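Local coordinates for protein aminoacyltransferase FemA (Staphylococcus aureus, PDB 1LRZ) that adds glycines 2 and 3 of the pentaglycine interpeptide bridge of staphylococcal peptidoglycan, using glycyl-tRNA(Gly) as donor, at residues Y226-L229 / K230-D234; D291-E294 / Q295-E299; E84-H87 / F88-E92. One frame throughout, in Å; residues are numbered along the deposited sequence.

In the fold
From the N terminus, interaction 3 comes first, within helix 83-98, which crosses from strand 67-78 to the parallel strand 102-107 in a beta-alpha-beta unit of the seven-stranded sheet. Interaction 1 follows at the C-terminal end of helix 222-232, just ahead of strand 236-244 in the nine-stranded sheet. Interaction 2 comes last, in helix 277-307, the second arm of the helical hairpin that returns the chain to strand 310-320. Each contact closes only a turn of its own helix; the three lie in series, neither nested nor crossed. Interactions 2 and 3 sit on opposite sides of the molecule, their centres about 66 Å apart.

Interaction 1 (Y226-L229 / K230-D234); sequences YNRL and KYYKD
Lys230 opens the last turns of helix 222-232 by donating its backbone N to Tyr226 O at 3.0 Å. Its side chain runs fully extended, with CG anti to the backbone N (chi1 -177°), so that CD passes obliquely by the Tyr226 ring, 4.3 Å from CE2. At the far end of this straight chain NZ donates to Tyr231 OH at 3.1 Å, while Lys230 CG lies over one face of that ring, toward its rim.

Tyr231 binds Asn227 O through its backbone N. The ring presents its edge to the same carbonyl, CD1 standing 3.1 Å from Asn227 O. The side chains of Asn227 and Tyr231 run alongside each other in the same direction, amide and ring planes 63° apart. The amide is held from elsewhere: Asn227 ND2 is hydrogen-bonded to Glu36 OE2. This last part of helix 222-232 packs with one side on helix 27-35, Asn227 and Arg228 touching Leu32, Tyr231 touching Ala35 and Tyr232 touching His29.

Tyr232 is the buried member of the group. Its N reaches Arg228 O at 2.8 Å, and one face of its ring receives Arg228 CD in a CH-pi contact, 4.0 Å from the centroid. A bend at chi2 (-61°) lays the arginine chain over the ring, whereas the guanidinium plane is turned well away from the ring plane; the same arginine also makes a cation-pi contact with Phe224.

At Lys233 the chain leaves the helix with positive phi. Its N still bonds to Leu229 O, but at 3.3 Å, and approaches from above the carbonyl plane. A water donates to both Leu229 O and Lys233 O, bridging the two carbonyls at the helix end.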
# COMPACT_ATOMS: atom_id res chain seq x y z
N TYR A 226 12.97 -7.95 -5.68
CA TYR A 226 14.35 -7.85 -5.27
C TYR A 226 14.90 -6.45 -5.58
O TYR A 226 15.54 -5.82 -4.73
CB TYR A 226 15.19 -8.92 -5.97
CG TYR A 226 16.68 -8.78 -5.72
CD1 TYR A 226 17.26 -9.28 -4.56
CD2 TYR A 226 17.50 -8.12 -6.63
CE1 TYR A 226 18.62 -9.14 -4.31
CE2 TYR A 226 18.86 -7.96 -6.39
CZ TYR A 226 19.42 -8.47 -5.23
OH TYR A 226 20.77 -8.31 -4.98
N ASN A 227 14.65 -5.96 -6.79
CA ASN A 227 15.17 -4.65 -7.17
C ASN A 227 14.59 -3.51 -6.33
O ASN A 227 15.29 -2.54 -6.05
CB ASN A 227 14.94 -4.37 -8.66
CG ASN A 227 15.87 -5.19 -9.55
OD1 ASN A 227 16.96 -5.60 -9.13
ND2 ASN A 227 15.44 -5.44 -10.79
N ARG A 228 13.33 -3.63 -5.93
CA ARG A 228 12.70 -2.59 -5.12
C ARG A 228 13.41 -2.55 -3.76
O ARG A 228 13.74 -1.49 -3.25
CB ARG A 228 11.20 -2.87 -4.93
CG ARG A 228 10.41 -2.97 -6.23
CD ARG A 228 10.47 -1.67 -6.98
NE ARG A 228 9.72 -1.68 -8.23
CZ ARG A 228 10.02 -2.41 -9.30
NH1 ARG A 228 11.07 -3.23 -9.30
NH2 ARG A 228 9.31 -2.27 -10.41
N LEU A 229 13.64 -3.72 -3.18
CA LEU A 229 14.34 -3.78 -1.90
C LEU A 229 15.70 -3.11 -2.02
O LEU A 229 16.06 -2.27 -1.20
CB LEU A 229 14.57 -5.23 -1.47
CG LEU A 229 13.42 -5.98 -0.80
CD1 LEU A 229 13.94 -7.35 -0.31
CD2 LEU A 229 12.92 -5.17 0.40
N LYS A 230 16.44 -3.48 -3.06
CA LYS A 230 17.77 -2.94 -3.29
C LYS A 230 17.85 -1.43 -3.52
O LYS A 230 18.66 -0.75 -2.90
CB LYS A 230 18.41 -3.67 -4.47
CG LYS A 230 19.84 -3.26 -4.77
CD LYS A 230 20.34 -3.99 -6.00
CE LYS A 230 21.80 -3.68 -6.30
NZ LYS A 230 22.21 -4.30 -7.60
N TYR A 231 17.01 -0.90 -4.41
CA TYR A 231 17.07 0.53 -4.71
C TYR A 231 16.20 1.47 -3.89
O TYR A 231 16.53 2.65 -3.76
CB TYR A 231 16.81 0.75 -6.21
CG TYR A 231 17.84 0.05 -7.08
CD1 TYR A 231 17.59 -1.23 -7.59
CD2 TYR A 231 19.09 0.63 -7.33
CE1 TYR A 231 18.56 -1.92 -8.32
CE2 TYR A 231 20.07 -0.06 -8.06
CZ TYR A 231 19.79 -1.33 -8.55
OH TYR A 231 20.75 -2.05 -9.23
N TYR A 232 15.10 0.98 -3.33
CA TYR A 232 14.24 1.84 -2.52
C TYR A 232 14.80 1.93 -1.10
O TYR A 232 14.51 2.88 -0.37
CB TYR A 232 12.81 1.28 -2.48
CG TYR A 232 11.99 1.51 -3.74
CD1 TYR A 232 12.58 1.96 -4.92
CD2 TYR A 232 10.62 1.24 -3.75
CE1 TYR A 232 11.82 2.14 -6.09
CE2 TYR A 232 9.86 1.42 -4.90
CZ TYR A 232 10.46 1.87 -6.06
OH TYR A 232 9.69 2.03 -7.19
N LYS A 233 15.57 0.93 -0.71
CA LYS A 233 16.21 0.88 0.61
C LYS A 233 15.26 1.06 1.79
O LYS A 233 14.47 0.17 2.09
CB LYS A 233 17.35 1.90 0.66
CG LYS A 233 18.48 1.55 -0.33
CD LYS A 233 19.46 2.69 -0.54
CE LYS A 233 20.38 2.39 -1.71
NZ LYS A 233 21.15 3.60 -2.12
N ASP A 234 15.33 2.20 2.48
CA ASP A 234 14.45 2.40 3.63
C ASP A 234 13.04 2.82 3.26
O ASP A 234 12.20 2.99 4.14
CB ASP A 234 15.03 3.43 4.59
CG ASP A 234 15.24 4.77 3.93
OD1 ASP A 234 15.19 5.79 4.64
OD2 ASP A 234 15.47 4.79 2.71
O HOH W 1 15.11 -2.20 1.29

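Interaction 2 (D291-E294 / Q295-E299); sequences DANE and QKIEE
Glu294 O receives the shortest bond between the two segments, from Glu298 N at 2.9 Å with an N-H...O angle of 167°. CG of Glu298 lies against the same carbonyl, 3.0 Å from Glu294 O, because the first torsion (chi1 -53°) sets it beside its own backbone N; the chain then runs on extended. Beyond this point the two glutamates cross at a slant, with their carboxylates close to parallel, 17° between planes. Glu298 OE2 comes to 4.1 Å from Glu294 CG, but the carboxylates themselves remain apart, OE2 to OE2 being 4.7 Å. These like charges probably disfavour a closer approach, though both residues are exposed and solvent may screen them.

Three more i to i+4 bonds, from Gln295 N to Asp291 O, from Lys296 N to Ala292 O and from Ile297 N to Asn293 O, continue the regular alpha-helical pattern. The segment belongs to helix 277-307, which with helix 245-272 forms the long antiparallel helical hairpin that projects from the body of FemA. One side of the turn faces the partner helix: Ile297 touches Leu252 and Asn253, the Lys296 side chain touches Leu252, and Glu294 meets Arg256.

On this inner side Asn293 and Ile297 are both buried, and their side chains meet across one turn. Ile297 CG1 also packs 3.4 Å from Asn293 O. Gln295 leans back along the exposed side, where its CG lies 3.5 Å from Asp291 O.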
# COMPACT_ATOMS: atom_id res chain seq x y z
N ASP A 291 -8.64 -25.87 30.15
CA ASP A 291 -8.82 -26.82 29.05
C ASP A 291 -8.54 -26.14 27.71
O ASP A 291 -7.93 -26.73 26.81
CB ASP A 291 -10.23 -27.42 29.07
CG ASP A 291 -10.49 -28.23 30.34
OD1 ASP A 291 -9.51 -28.58 31.04
OD2 ASP A 291 -11.67 -28.51 30.64
N ALA A 292 -8.98 -24.90 27.57
CA ALA A 292 -8.73 -24.19 26.32
C ALA A 292 -7.21 -23.95 26.21
O ALA A 292 -6.62 -24.09 25.14
CB ALA A 292 -9.48 -22.88 26.32
N ASN A 293 -6.59 -23.58 27.32
CA ASN A 293 -5.15 -23.32 27.33
C ASN A 293 -4.40 -24.59 26.92
O ASN A 293 -3.47 -24.54 26.12
CB ASN A 293 -4.71 -22.87 28.73
CG ASN A 293 -3.20 -22.73 28.85
OD1 ASN A 293 -2.63 -21.67 28.57
ND2 ASN A 293 -2.54 -23.82 29.25
N GLU A 294 -4.84 -25.73 27.45
CA GLU A 294 -4.21 -27.01 27.14
C GLU A 294 -4.30 -27.34 25.65
O GLU A 294 -3.32 -27.78 25.05
CB GLU A 294 -4.87 -28.12 27.96
CG GLU A 294 -4.28 -29.49 27.71
CD GLU A 294 -4.83 -30.53 28.66
OE1 GLU A 294 -6.06 -30.71 28.68
OE2 GLU A 294 -4.03 -31.16 29.39
N GLN A 295 -5.48 -27.13 25.06
CA GLN A 295 -5.66 -27.40 23.65
C GLN A 295 -4.80 -26.46 22.81
O GLN A 295 -4.31 -26.85 21.76
CB GLN A 295 -7.13 -27.25 23.24
CG GLN A 295 -8.00 -28.41 23.72
CD GLN A 295 -9.45 -28.29 23.28
OE1 GLN A 295 -9.75 -28.20 22.09
NE2 GLN A 295 -10.36 -28.29 24.26
N LYS A 296 -4.61 -25.23 23.27
CA LYS A 296 -3.77 -24.30 22.52
C LYS A 296 -2.33 -24.81 22.51
O LYS A 296 -1.65 -24.77 21.49
CB LYS A 296 -3.80 -22.90 23.12
CG LYS A 296 -4.98 -22.04 22.71
CD LYS A 296 -4.76 -20.64 23.28
CE LYS A 296 -5.97 -19.75 23.14
NZ LYS A 296 -5.80 -18.54 23.99
N ILE A 297 -1.87 -25.29 23.67
CA ILE A 297 -0.52 -25.82 23.78
C ILE A 297 -0.36 -27.03 22.87
O ILE A 297 0.61 -27.12 22.10
CB ILE A 297 -0.20 -26.20 25.25
CG1 ILE A 297 -0.12 -24.92 26.10
CG2 ILE A 297 1.11 -26.97 25.33
CD1 ILE A 297 0.11 -25.15 27.59
N GLU A 298 -1.32 -27.95 22.91
CA GLU A 298 -1.26 -29.14 22.07
C GLU A 298 -1.24 -28.75 20.59
O GLU A 298 -0.49 -29.33 19.81
CB GLU A 298 -2.46 -30.06 22.33
CG GLU A 298 -2.63 -30.41 23.80
CD GLU A 298 -3.75 -31.42 24.04
OE1 GLU A 298 -4.83 -31.28 23.42
OE2 GLU A 298 -3.53 -32.34 24.85
N GLU A 299 -2.05 -27.76 20.20
CA GLU A 299 -2.06 -27.34 18.79
C GLU A 299 -0.69 -26.75 18.42
O GLU A 299 -0.18 -26.99 17.34
CB GLU A 299 -3.14 -26.29 18.51
CG GLU A 299 -3.16 -25.86 17.02
CD GLU A 299 -4.05 -24.64 16.73
OE1 GLU A 299 -4.32 -24.37 15.54
OE2 GLU A 299 -4.46 -23.94 17.69

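Interaction 3 (E84-H87 / F88-E92); sequences ELVH and FFFNE
Val86 and Phe90 lie side by side, pointing the same way from successive turns of helix 83-98. The valine touches with its CG1 branch, which is anti to the backbone N (chi1 167°) and stands 3.7 Å from both Phe90 CD1 and Phe90 CE1. The phenylalanine ring is turned so that its edge also meets the backbone of the valine, CD1 lying 3.1 Å from Val86 O near the ring plane. The same carbonyl accepts the backbone N-H of Phe90, Phe90 N to Val86 O at 3.1 Å.

Neighbouring rings extend the apolar surface. Phe89 sets its CD1 over the centre of one face of Phe90, 4.1 Å above the plane. Phe88 leaves in another direction, and one of its faces carries Glu92 CG 3.5 Å above it; the carboxylate beyond is held by a salt bridge to Lys95.

Helix 83-98 is the crossover of a beta-alpha-beta unit between strands 67-78 and 102-107. Leu85 and Phe89 press on Ile78 and on Ile45 of strand 39-46, Phe90 on Pro76, while Val86 and Phe90 also meet helix 130-137 at Phe131 and Met135 respectively.

Toward the more exposed side His87 O takes the amide of Asn91 at 3.1 Å. The carbonyls of residues 84 to 87 and the N-H groups of residues 88 to 91 thus satisfy one another, leaving Leu85, Phe89 and Phe90 to meet the two strands, and Val86 and Phe90 the adjoining helix, largely through apolar contacts.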
# COMPACT_ATOMS: atom_id res chain seq x y z
N GLU A 84 -2.06 27.98 -14.61
CA GLU A 84 -1.08 28.54 -15.53
C GLU A 84 0.22 27.76 -15.44
O GLU A 84 0.88 27.51 -16.46
CB GLU A 84 -0.82 30.02 -15.21
CG GLU A 84 -2.08 30.88 -15.21
CD GLU A 84 -1.80 32.38 -15.01
OE1 GLU A 84 -1.02 32.74 -14.09
OE2 GLU A 84 -2.37 33.19 -15.78
N LEU A 85 0.60 27.37 -14.23
CA LEU A 85 1.82 26.61 -14.05
C LEU A 85 1.64 25.22 -14.68
O LEU A 85 2.53 24.71 -15.34
CB LEU A 85 2.15 26.48 -12.55
CG LEU A 85 3.36 25.62 -12.19
CD1 LEU A 85 4.63 26.22 -12.81
CD2 LEU A 85 3.49 25.56 -10.67
N VAL A 86 0.47 24.62 -14.48
CA VAL A 86 0.22 23.30 -15.06
C VAL A 86 0.32 23.37 -16.59
O VAL A 86 0.90 22.50 -17.23
CB VAL A 86 -1.16 22.76 -14.64
CG1 VAL A 86 -1.54 21.56 -15.48
CG2 VAL A 86 -1.13 22.36 -13.15
N HIS A 87 -0.24 24.43 -17.17
CA HIS A 87 -0.22 24.64 -18.61
C HIS A 87 1.22 24.74 -19.12
O HIS A 87 1.61 24.06 -20.06
CB HIS A 87 -0.98 25.92 -18.96
CG HIS A 87 -1.10 26.16 -20.43
ND1 HIS A 87 -2.18 25.73 -21.16
CD2 HIS A 87 -0.27 26.79 -21.30
CE1 HIS A 87 -2.01 26.08 -22.43
NE2 HIS A 87 -0.86 26.72 -22.54
N PHE A 88 2.00 25.61 -18.47
CA PHE A 88 3.40 25.81 -18.83
C PHE A 88 4.18 24.49 -18.78
O PHE A 88 4.95 24.18 -19.69
CB PHE A 88 4.05 26.79 -17.86
CG PHE A 88 5.51 27.05 -18.13
CD1 PHE A 88 5.90 27.81 -19.23
CD2 PHE A 88 6.49 26.53 -17.30
CE1 PHE A 88 7.26 28.05 -19.49
CE2 PHE A 88 7.84 26.77 -17.55
CZ PHE A 88 8.22 27.53 -18.65
N PHE A 89 3.98 23.73 -17.72
CA PHE A 89 4.70 22.47 -17.59
C PHE A 89 4.42 21.47 -18.70
O PHE A 89 5.35 20.89 -19.27
CB PHE A 89 4.40 21.78 -16.25
CG PHE A 89 5.14 20.48 -16.07
CD1 PHE A 89 4.62 19.29 -16.56
CD2 PHE A 89 6.40 20.46 -15.48
CE1 PHE A 89 5.34 18.10 -16.48
CE2 PHE A 89 7.12 19.27 -15.39
CZ PHE A 89 6.59 18.10 -15.89
N PHE A 90 3.15 21.24 -19.01
CA PHE A 90 2.83 20.26 -20.03
C PHE A 90 3.20 20.70 -21.45
O PHE A 90 3.50 19.87 -22.30
CB PHE A 90 1.35 19.86 -19.93
CG PHE A 90 1.08 18.93 -18.78
CD1 PHE A 90 0.55 19.40 -17.59
CD2 PHE A 90 1.44 17.58 -18.86
CE1 PHE A 90 0.37 18.55 -16.49
CE2 PHE A 90 1.27 16.72 -17.78
CZ PHE A 90 0.73 17.21 -16.58
N ASN A 91 3.21 22.00 -21.68
CA ASN A 91 3.59 22.53 -22.98
C ASN A 91 5.10 22.37 -23.12
O ASN A 91 5.60 21.94 -24.16
CB ASN A 91 3.20 24.01 -23.06
CG ASN A 91 3.07 24.50 -24.47
OD1 ASN A 91 2.34 23.92 -25.27
ND2 ASN A 91 3.77 25.58 -24.80
N GLU A 92 5.84 22.69 -22.06
CA GLU A 92 7.29 22.57 -22.12
C GLU A 92 7.73 21.11 -22.13
O GLU A 92 8.78 20.78 -22.68
CB GLU A 92 7.94 23.30 -20.95
CG GLU A 92 7.73 24.82 -20.95
CD GLU A 92 8.52 25.51 -22.05
OE1 GLU A 92 9.71 25.18 -22.22
OE2 GLU A 92 7.95 26.40 -22.73